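Local coordinates for protein HTH-type transcriptional activator AmpR (Citrobacter freundii, PDB 3KOS) that regulates transcription of the inducible AmpC beta-lactamase gene as a LysR-family activator, of which this chain is the effector-binding domain, at residues 50-55 against 60-65; 182-187 against 197-202; 29-34 against 41-46. All blocks are in the same frame, centred on the assembly; numbering follows the deposited sequence.

Contact 1 (50-55 against 60-65); sequences NRVDPA and DYTIRY
The carboxamide of N50 grips the backbone of Y65 at two points. N50 OD1 accepts the hydrogen of Y65 N at 2.8 Å, nearly straight at the hydrogen (176°). Beside it, N50 ND2 donates to Y65 O at 3.0 Å, in the plane of that carbonyl and on a lone pair, and Y65 O also lies in the amide plane of N50. Together the bonds fix the rotation of the amide and decide which end is oxygen. The N50 side chain meets Y65 with chi1 at -140°, off a staggered value.

Farther back along the strand, R64 leaves the backbone with CG between N and the carbonyl carbon (chi1 67°), and a bend at chi3 swings the guanidinium toward V52, which it reaches through water. NH1 of R64 donates to water 2 at 2.8 Å, in the guanidinium plane, and the same water passes a hydrogen to V52 O at 2.9 Å. A weaker bond joins R64 NH1 to water 1, which itself donates to N50 O at 2.6 Å and accepts from V52 N. NH2 of R64 is held by T185, and W70 makes a cation-pi contact with the group.

V52, P54 and T62 pack beside these bonds. T62 CG2 meets V52 CG1 at 3.8 Å and lies over one guanidinium face of R64 near the rim, while P54 CG comes to 3.4 Å from the hydroxyl oxygen T62 OG1.

The Y65 side chain is about 4 Å from a bound MES, probably from the crystallisation liquor, which may mark a pocket. Strand 61-66 runs between strands 12-19 and 181-187 of the main sheet. Segment 50-55 passes alongside it, leading from strand 41-48 into the short helix 54-57, which D53 N-caps through A56 N.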
loop_
_atom_site.group_PDB
_atom_site.type_symbol
_atom_site.label_atom_id
_atom_site.label_comp_id
_atom_site.label_asym_id
_atom_site.label_seq_id
_atom_site.Cartn_x
_atom_site.Cartn_y
_atom_site.Cartn_z
ATOM N N ASN A 50 5.115 7.526 0.723
ATOM C CA ASN A 50 5.239 8.971 0.878
ATOM C C ASN A 50 6.190 9.416 1.980
ATOM O O ASN A 50 6.482 10.602 2.095
ATOM C CB ASN A 50 3.887 9.655 1.068
ATOM C CG ASN A 50 3.805 10.959 0.310
ATOM O OD1 ASN A 50 4.063 10.989 -0.894
ATOM N ND2 ASN A 50 3.450 12.037 0.996
ATOM N N ARG A 51 6.644 8.471 2.795
ATOM C CA ARG A 51 7.718 8.730 3.756
ATOM C C ARG A 51 8.943 8.054 3.216
ATOM O O ARG A 51 9.055 6.819 3.237
ATOM C CB ARG A 51 7.404 8.162 5.141
ATOM C CG ARG A 51 6.289 8.869 5.846
ATOM C CD ARG A 51 4.966 8.390 5.302
ATOM N NE ARG A 51 3.853 8.854 6.117
ATOM C CZ ARG A 51 2.580 8.586 5.848
ATOM N NH1 ARG A 51 2.266 7.841 4.795
ATOM N NH2 ARG A 51 1.622 9.067 6.631
ATOM N N VAL A 52 9.862 8.863 2.715
ATOM C CA VAL A 52 10.986 8.340 1.981
ATOM C C VAL A 52 12.160 9.299 2.094
ATOM O O VAL A 52 11.983 10.506 2.250
ATOM C CB VAL A 52 10.612 8.128 0.501
ATOM C CG1 VAL A 52 10.242 9.447 -0.151
ATOM C CG2 VAL A 52 11.733 7.428 -0.247
ATOM N N ASP A 53 13.354 8.735 2.045
ATOM C CA ASP A 53 14.586 9.498 2.120
ATOM C C ASP A 53 15.346 9.230 0.834
ATOM O O ASP A 53 16.014 8.199 0.705
ATOM C CB ASP A 53 15.409 9.029 3.317
ATOM C CG ASP A 53 16.649 9.870 3.542
ATOM O OD1 ASP A 53 17.216 10.389 2.555
ATOM O OD2 ASP A 53 17.063 9.999 4.715
ATOM N N PRO A 54 15.231 10.149 -0.136
ATOM C CA PRO A 54 15.840 9.939 -1.455
ATOM C C PRO A 54 17.336 9.668 -1.374
ATOM O O PRO A 54 17.846 8.786 -2.070
ATOM C CB PRO A 54 15.597 11.268 -2.180
ATOM C CG PRO A 54 14.539 11.952 -1.438
ATOM C CD PRO A 54 14.532 11.440 -0.030
ATOM N N ALA A 55 18.041 10.422 -0.535
ATOM C CA ALA A 55 19.486 10.247 -0.436
ATOM C C ALA A 55 19.806 8.830 0.025
ATOM O O ALA A 55 20.648 8.157 -0.557
ATOM C CB ALA A 55 20.094 11.275 0.516
ATOM N N ASP A 60 17.107 9.155 -7.998
ATOM C CA ASP A 60 17.264 10.352 -8.825
ATOM C C ASP A 60 16.097 11.303 -8.589
ATOM O O ASP A 60 16.292 12.481 -8.271
ATOM C CB ASP A 60 17.365 9.963 -10.305
ATOM C CG ASP A 60 18.627 9.183 -10.604
ATOM O OD1 ASP A 60 19.710 9.636 -10.169
ATOM O OD2 ASP A 60 18.548 8.126 -11.255
ATOM N N TYR A 61 14.881 10.770 -8.734
ATOM C CA TYR A 61 13.654 11.517 -8.522
ATOM C C TYR A 61 12.771 10.819 -7.491
ATOM O O TYR A 61 12.814 9.596 -7.352
ATOM C CB TYR A 61 12.839 11.575 -9.809
ATOM C CG TYR A 61 13.209 12.678 -10.780
ATOM C CD1 TYR A 61 13.460 13.975 -10.342
ATOM C CD2 TYR A 61 13.248 12.427 -12.144
ATOM C CE1 TYR A 61 13.768 14.990 -11.249
ATOM C CE2 TYR A 61 13.557 13.428 -13.047
ATOM C CZ TYR A 61 13.818 14.701 -12.594
ATOM O OH TYR A 61 14.116 15.684 -13.519
ATOM N N THR A 62 11.947 11.607 -6.816
ATOM C CA THR A 62 10.902 11.092 -5.930
ATOM C C THR A 62 9.558 11.631 -6.409
ATOM O O THR A 62 9.401 12.835 -6.609
ATOM C CB THR A 62 11.120 11.589 -4.498
ATOM O OG1 THR A 62 12.423 11.200 -4.052
ATOM C CG2 THR A 62 10.063 11.010 -3.556
ATOM N N ILE A 63 8.586 10.752 -6.623
ATOM C CA ILE A 63 7.247 11.242 -6.909
ATOM C C ILE A 63 6.464 11.097 -5.618
ATOM O O ILE A 63 6.477 10.037 -5.010
ATOM C CB ILE A 63 6.593 10.495 -8.064
ATOM C CG1 ILE A 63 7.344 10.833 -9.370
ATOM C CG2 ILE A 63 5.122 10.886 -8.155
ATOM C CD1 ILE A 63 6.853 10.064 -10.597
ATOM N N ARG A 64 5.825 12.182 -5.189
ATOM C CA ARG A 64 5.251 12.242 -3.857
ATOM C C ARG A 64 4.014 13.125 -3.803
ATOM O O ARG A 64 3.758 13.925 -4.711
ATOM C CB ARG A 64 6.300 12.785 -2.881
ATOM C CG ARG A 64 6.657 14.229 -3.137
ATOM C CD ARG A 64 8.104 14.507 -2.738
ATOM N NE ARG A 64 8.375 14.093 -1.367
ATOM C CZ ARG A 64 9.576 14.139 -0.801
ATOM N NH1 ARG A 64 9.740 13.737 0.456
ATOM N NH2 ARG A 64 10.613 14.586 -1.495
ATOM N N TYR A 65 3.264 12.989 -2.713
ATOM C CA TYR A 65 2.089 13.807 -2.461
ATOM C C TYR A 65 2.471 14.892 -1.468
ATOM O O TYR A 65 3.096 14.605 -0.448
ATOM C CB TYR A 65 0.991 12.937 -1.844
ATOM C CG TYR A 65 -0.258 13.671 -1.382
ATOM C CD1 TYR A 65 -0.352 14.174 -0.089
ATOM C CD2 TYR A 65 -1.354 13.825 -2.227
ATOM C CE1 TYR A 65 -1.496 14.823 0.353
ATOM C CE2 TYR A 65 -2.511 14.474 -1.794
ATOM C CZ TYR A 65 -2.570 14.963 -0.497
ATOM O OH TYR A 65 -3.696 15.606 -0.049
HETATM O O HOH W 1 8.817 11.750 2.555
HETATM O O HOH W 2 12.170 13.328 1.790
#

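Contact 2 (182-187 against 197-202); sequences YWITRL and REFSRW
I184 and F199 cross at a slant, and the isoleucine meets the phenyl ring at its edge. The terminal methyl CD1 of I184 lies in the plane of the F199 ring, 3.8 Å from CE1 and 4.0 Å from CD1 of F199, rather than over a face. I184 points at the helix, with CG1 trans to the main-chain nitrogen (chi1 -173°) and the chain straight on to CD1, while F199 starts off to one side and its ring edge swings in. A slender methyl on a ring edge buries little surface, 97 Å² counted over both sides, and the backbones stay well apart, with I184 CA and S200 CA 7.9 Å from each other.

S200 comes beside the same methyl, its OG 4.2 Å from I184 CD1. This hydroxyl is buried but has polar partners: it bonds to Y61 OH and, one helical turn back, to M196 O, so it is satisfied beside the I184 methyl.

The contact seats helix 194-209 on the sheet of the domain. On the strand side, I184 also packs on Y61 and I63 of strand 61-66 and on Q76 and L78 of strand 73-86, the two antiparallel neighbours of strand 181-187. On the helix side, F199 reaches across to L14 and I16 of strand 12-19 and makes an edge-to-face ring contact with F34, so the helix rests on several strands and on helix 20-37.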
loop_
_atom_site.group_PDB
_atom_site.type_symbol
_atom_site.label_atom_id
_atom_site.label_comp_id
_atom_site.label_asym_id
_atom_site.label_seq_id
_atom_site.Cartn_x
_atom_site.Cartn_y
_atom_site.Cartn_z
ATOM N N TYR A 182 0.286 15.998 -6.541
ATOM C CA TYR A 182 1.427 15.130 -6.817
ATOM C C TYR A 182 2.542 15.925 -7.472
ATOM O O TYR A 182 2.298 16.726 -8.382
ATOM C CB TYR A 182 1.019 13.907 -7.654
ATOM C CG TYR A 182 0.144 12.956 -6.851
ATOM C CD1 TYR A 182 0.700 12.109 -5.891
ATOM C CD2 TYR A 182 -1.229 12.930 -7.033
ATOM C CE1 TYR A 182 -0.094 11.260 -5.132
ATOM C CE2 TYR A 182 -2.041 12.081 -6.275
ATOM C CZ TYR A 182 -1.465 11.246 -5.333
ATOM O OH TYR A 182 -2.262 10.406 -4.568
ATOM N N TRP A 183 3.757 15.710 -6.982
ATOM C CA TRP A 183 4.940 16.437 -7.443
ATOM C C TRP A 183 6.058 15.465 -7.759
ATOM O O TRP A 183 6.106 14.356 -7.217
ATOM C CB TRP A 183 5.448 17.357 -6.330
ATOM C CG TRP A 183 4.481 18.398 -5.908
ATOM C CD1 TRP A 183 3.419 18.247 -5.064
ATOM C CD2 TRP A 183 4.494 19.779 -6.296
ATOM N NE1 TRP A 183 2.761 19.448 -4.913
ATOM C CE2 TRP A 183 3.401 20.403 -5.659
ATOM C CE3 TRP A 183 5.320 20.545 -7.129
ATOM C CZ2 TRP A 183 3.117 21.757 -5.820
ATOM C CZ3 TRP A 183 5.036 21.893 -7.290
ATOM C CH2 TRP A 183 3.942 22.482 -6.640
ATOM N N ILE A 184 6.972 15.883 -8.628
ATOM C CA ILE A 184 8.223 15.147 -8.788
ATOM C C ILE A 184 9.364 16.016 -8.232
ATOM O O ILE A 184 9.439 17.204 -8.521
ATOM C CB ILE A 184 8.470 14.733 -10.264
ATOM C CG1 ILE A 184 9.703 13.818 -10.371
ATOM C CG2 ILE A 184 8.576 15.955 -11.175
ATOM C CD1 ILE A 184 9.794 13.033 -11.697
ATOM N N THR A 185 10.230 15.434 -7.418
ATOM C CA THR A 185 11.234 16.229 -6.720
ATOM C C THR A 185 12.639 15.654 -6.846
ATOM O O THR A 185 12.827 14.434 -6.872
ATOM C CB THR A 185 10.865 16.449 -5.217
ATOM O OG1 THR A 185 10.996 15.226 -4.478
ATOM C CG2 THR A 185 9.442 16.955 -5.093
ATOM N N ARG A 186 13.616 16.555 -6.941
ATOM C CA ARG A 186 15.029 16.199 -6.980
ATOM C C ARG A 186 15.695 16.922 -5.816
ATOM O O ARG A 186 15.480 18.119 -5.624
ATOM C CB ARG A 186 15.639 16.688 -8.313
ATOM C CG ARG A 186 17.142 16.540 -8.435
ATOM C CD ARG A 186 17.686 17.254 -9.695
ATOM N NE ARG A 186 17.396 18.690 -9.697
ATOM C CZ ARG A 186 18.219 19.613 -9.205
ATOM N NH1 ARG A 186 19.383 19.252 -8.684
ATOM N NH2 ARG A 186 17.885 20.893 -9.240
ATOM N N LEU A 187 16.479 16.210 -5.019
ATOM C CA LEU A 187 17.284 16.896 -4.007
ATOM C C LEU A 187 18.137 17.915 -4.741
ATOM O O LEU A 187 18.702 17.604 -5.781
ATOM C CB LEU A 187 18.190 15.915 -3.270
ATOM C CG LEU A 187 17.502 15.011 -2.251
ATOM C CD1 LEU A 187 18.531 14.149 -1.536
ATOM C CD2 LEU A 187 16.718 15.860 -1.256
ATOM N N ARG A 197 15.848 14.711 -17.179
ATOM C CA ARG A 197 15.160 15.786 -17.879
ATOM C C ARG A 197 14.140 15.204 -18.845
ATOM O O ARG A 197 13.038 15.730 -18.992
ATOM C CB ARG A 197 16.156 16.691 -18.631
ATOM C CG ARG A 197 16.950 17.633 -17.730
ATOM C CD ARG A 197 17.833 18.614 -18.552
ATOM N NE ARG A 197 18.997 17.937 -19.113
ATOM C CZ ARG A 197 20.138 17.760 -18.453
ATOM N NH1 ARG A 197 20.263 18.229 -17.221
ATOM N NH2 ARG A 197 21.155 17.122 -19.018
ATOM N N GLU A 198 14.517 14.123 -19.513
ATOM C CA GLU A 198 13.636 13.493 -20.486
ATOM C C GLU A 198 12.414 12.863 -19.836
ATOM O O GLU A 198 11.288 13.037 -20.303
ATOM C CB GLU A 198 14.418 12.486 -21.327
ATOM C CG GLU A 198 15.310 13.213 -22.340
ATOM C CD GLU A 198 16.273 12.319 -23.078
ATOM O OE1 GLU A 198 16.451 11.150 -22.678
ATOM O OE2 GLU A 198 16.873 12.802 -24.064
ATOM N N PHE A 199 12.632 12.135 -18.749
ATOM C CA PHE A 199 11.506 11.566 -18.021
ATOM C C PHE A 199 10.551 12.653 -17.506
ATOM O O PHE A 199 9.337 12.530 -17.641
ATOM C CB PHE A 199 11.984 10.688 -16.869
ATOM C CG PHE A 199 10.856 10.094 -16.069
ATOM C CD1 PHE A 199 10.352 10.763 -14.970
ATOM C CD2 PHE A 199 10.280 8.891 -16.447
ATOM C CE1 PHE A 199 9.302 10.228 -14.230
ATOM C CE2 PHE A 199 9.227 8.352 -15.718
ATOM C CZ PHE A 199 8.743 9.023 -14.603
ATOM N N SER A 200 11.098 13.708 -16.908
ATOM C CA SER A 200 10.266 14.802 -16.393
ATOM C C SER A 200 9.459 15.463 -17.488
ATOM O O SER A 200 8.274 15.752 -17.307
ATOM C CB SER A 200 11.120 15.882 -15.732
ATOM O OG SER A 200 11.712 15.384 -14.563
ATOM N N ARG A 201 10.107 15.732 -18.619
ATOM C CA ARG A 201 9.406 16.347 -19.740
ATOM C C ARG A 201 8.307 15.433 -20.261
ATOM O O ARG A 201 7.199 15.888 -20.556
ATOM C CB ARG A 201 10.371 16.705 -20.883
ATOM C CG ARG A 201 11.343 17.831 -20.565
ATOM C CD ARG A 201 11.912 18.473 -21.845
ATOM N NE ARG A 201 12.533 17.501 -22.745
ATOM C CZ ARG A 201 13.849 17.330 -22.884
ATOM N NH1 ARG A 201 14.705 18.077 -22.188
ATOM N NH2 ARG A 201 14.308 16.418 -23.730
ATOM N N TRP A 202 8.613 14.146 -20.384
ATOM C CA TRP A 202 7.624 13.192 -20.864
ATOM C C TRP A 202 6.396 13.154 -19.948
ATOM O O TRP A 202 5.253 13.186 -20.414
ATOM C CB TRP A 202 8.211 11.787 -20.952
ATOM C CG TRP A 202 7.132 10.755 -21.072
ATOM C CD1 TRP A 202 6.435 10.428 -22.202
ATOM C CD2 TRP A 202 6.606 9.937 -20.022
ATOM N NE1 TRP A 202 5.513 9.453 -21.920
ATOM C CE2 TRP A 202 5.593 9.135 -20.588
ATOM C CE3 TRP A 202 6.893 9.802 -18.658
ATOM C CZ2 TRP A 202 4.866 8.207 -19.838
ATOM C CZ3 TRP A 202 6.166 8.878 -17.908
ATOM C CH2 TRP A 202 5.164 8.099 -18.501
#

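Contact 3 (29-34 against 41-46); sequences PLLSDF and IDLHIS
Helix 20-37 and strand 41-48 are the second and third elements of a beta-alpha-beta unit begun by strand 12-19, and here the helix packs on the returning strand. Segments 29-34 and 41-46 run nearly antiparallel, their axes 162° apart in direction and 11.4 Å apart at closest approach. L31 and I45 reach toward each other tip to tip, and L31 CD1 stands only 3.2 Å from I45 CD1, tighter than ordinary van der Waals contact. The other branch of the leucine, L31 CD2, meets L43 CD2 at 3.7 Å. That same L43 methyl also touches the F34 ring, 3.9 Å from F34 CE2. I41 crosses F34 at about a right angle: I41 CD1 lies 3.7 Å from F34 CZ, while I41 CG2 is at the ring edge, in its plane.

The CB of D42 leaves the strand on the face away from the helix, and H44 NE2 donates to D42 OD2 at 2.9 Å, coming from above the carboxylate plane. M134 of the second subunit packs on both L31 and I45, and the backbone of I45 is also hydrogen-bonded to that subunit.

Aliphatic side chains and one ring bridge helix and strand, so the pairing probably rests on shape fit and burial, with the polar bonding kept off the helix-strand interface.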
loop_
_atom_site.group_PDB
_atom_site.type_symbol
_atom_site.label_atom_id
_atom_site.label_comp_id
_atom_site.label_asym_id
_atom_site.label_seq_id
_atom_site.Cartn_x
_atom_site.Cartn_y
_atom_site.Cartn_z
ATOM N N PRO A 29 0.083 2.727 -15.799
ATOM C CA PRO A 29 -0.626 2.605 -17.076
ATOM C C PRO A 29 0.064 3.386 -18.200
ATOM O O PRO A 29 -0.137 3.070 -19.373
ATOM C CB PRO A 29 -1.988 3.227 -16.778
ATOM C CG PRO A 29 -2.177 3.033 -15.290
ATOM C CD PRO A 29 -0.796 3.224 -14.719
ATOM N N LEU A 30 0.859 4.387 -17.837
ATOM C CA LEU A 30 1.524 5.233 -18.834
ATOM C C LEU A 30 2.935 4.778 -19.183
ATOM O O LEU A 30 3.552 5.328 -20.101
ATOM C CB LEU A 30 1.568 6.679 -18.351
ATOM C CG LEU A 30 0.200 7.341 -18.198
ATOM C CD1 LEU A 30 0.322 8.673 -17.501
ATOM C CD2 LEU A 30 -0.454 7.497 -19.564
ATOM N N LEU A 31 3.458 3.780 -18.474
ATOM C CA LEU A 31 4.872 3.443 -18.647
ATOM C C LEU A 31 5.241 3.001 -20.071
ATOM O O LEU A 31 6.334 3.301 -20.549
ATOM C CB LEU A 31 5.343 2.414 -17.614
ATOM C CG LEU A 31 5.709 2.989 -16.244
ATOM C CD1 LEU A 31 6.235 1.872 -15.347
ATOM C CD2 LEU A 31 6.720 4.123 -16.360
ATOM N N SER A 32 4.341 2.303 -20.757
ATOM C CA SER A 32 4.667 1.843 -22.102
ATOM C C SER A 32 4.820 3.033 -23.050
ATOM O O SER A 32 5.598 2.970 -24.001
ATOM C CB SER A 32 3.640 0.829 -22.628
ATOM O OG SER A 32 2.397 1.449 -22.879
ATOM N N ASP A 33 4.097 4.117 -22.786
ATOM C CA ASP A 33 4.264 5.334 -23.577
ATOM C C ASP A 33 5.639 5.946 -23.324
ATOM O O ASP A 33 6.271 6.455 -24.250
ATOM C CB ASP A 33 3.176 6.359 -23.279
ATOM C CG ASP A 33 3.207 7.533 -24.246
ATOM O OD1 ASP A 33 2.936 7.307 -25.443
ATOM O OD2 ASP A 33 3.497 8.670 -23.820
ATOM N N PHE A 34 6.107 5.903 -22.072
ATOM C CA PHE A 34 7.463 6.366 -21.780
ATOM C C PHE A 34 8.481 5.521 -22.531
ATOM O O PHE A 34 9.432 6.051 -23.108
ATOM C CB PHE A 34 7.795 6.309 -20.285
ATOM C CG PHE A 34 9.234 6.647 -19.985
ATOM C CD1 PHE A 34 9.709 7.941 -20.183
ATOM C CD2 PHE A 34 10.116 5.673 -19.543
ATOM C CE1 PHE A 34 11.039 8.265 -19.928
ATOM C CE2 PHE A 34 11.451 5.990 -19.274
ATOM C CZ PHE A 34 11.907 7.296 -19.464
ATOM N N ILE A 41 16.393 4.662 -22.063
ATOM C CA ILE A 41 16.481 4.880 -20.626
ATOM C C ILE A 41 16.120 3.601 -19.858
ATOM O O ILE A 41 15.104 2.971 -20.134
ATOM C CB ILE A 41 15.590 6.061 -20.178
ATOM C CG1 ILE A 41 16.134 7.364 -20.771
ATOM C CG2 ILE A 41 15.534 6.149 -18.653
ATOM C CD1 ILE A 41 15.250 8.564 -20.571
ATOM N N ASP A 42 16.993 3.225 -18.929
ATOM C CA ASP A 42 16.808 2.047 -18.082
ATOM C C ASP A 42 16.158 2.530 -16.788
ATOM O O ASP A 42 16.821 3.030 -15.874
ATOM C CB ASP A 42 18.163 1.391 -17.824
ATOM C CG ASP A 42 18.095 0.232 -16.842
ATOM O OD1 ASP A 42 16.990 -0.292 -16.589
ATOM O OD2 ASP A 42 19.165 -0.147 -16.314
ATOM N N LEU A 43 14.841 2.404 -16.737
ATOM C CA LEU A 43 14.062 2.975 -15.648
ATOM C C LEU A 43 13.907 1.970 -14.510
ATOM O O LEU A 43 13.358 0.889 -14.704
ATOM C CB LEU A 43 12.690 3.398 -16.174
ATOM C CG LEU A 43 11.709 4.000 -15.173
ATOM C CD1 LEU A 43 12.337 5.202 -14.503
ATOM C CD2 LEU A 43 10.419 4.391 -15.887
ATOM N N HIS A 44 14.400 2.336 -13.330
ATOM C CA HIS A 44 14.276 1.506 -12.139
ATOM C C HIS A 44 13.226 2.124 -11.222
ATOM O O HIS A 44 13.477 3.143 -10.591
ATOM C CB HIS A 44 15.604 1.448 -11.391
ATOM C CG HIS A 44 16.681 0.726 -12.134
ATOM N ND1 HIS A 44 17.307 -0.393 -11.631
ATOM C CD2 HIS A 44 17.234 0.955 -13.349
ATOM C CE1 HIS A 44 18.209 -0.817 -12.500
ATOM N NE2 HIS A 44 18.181 -0.018 -13.553
ATOM N N ILE A 45 12.051 1.509 -11.153
ATOM C CA ILE A 45 10.976 2.048 -10.334
ATOM C C ILE A 45 10.840 1.295 -9.023
ATOM O O ILE A 45 10.869 0.070 -9.004
ATOM C CB ILE A 45 9.638 1.954 -11.062
ATOM C CG1 ILE A 45 9.699 2.799 -12.332
ATOM C CG2 ILE A 45 8.508 2.411 -10.154
ATOM C CD1 ILE A 45 8.461 2.727 -13.144
ATOM N N SER A 46 10.702 2.040 -7.933
ATOM C CA SER A 46 10.375 1.448 -6.638
ATOM C C SER A 46 9.245 2.274 -6.050
ATOM O O SER A 46 9.097 3.439 -6.402
ATOM C CB SER A 46 11.593 1.459 -5.713
ATOM O OG SER A 46 12.056 2.782 -5.506
#

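In the fold
All three contacts reach the same mixed sheet, but they differ in place and chemistry. Contact 1 is a surface contact, built on side-chain-to-backbone bonds, bridging waters and a little apolar packing; contacts 2 and 3 are buried and apolar, each setting a helix against a strand. Contacts 1 and 2 use neighbouring strands, 61-66 and 181-187, joined by the backbone bond T62 O to T185 N. Contacts 2 and 3 meet through their helices, where W202 NE1 lies 2.9 Å from D33 OD2, a probable hydrogen bond. Contact 3 lies at one of the sheet's two edge strands within the chain and alone meets the second subunit.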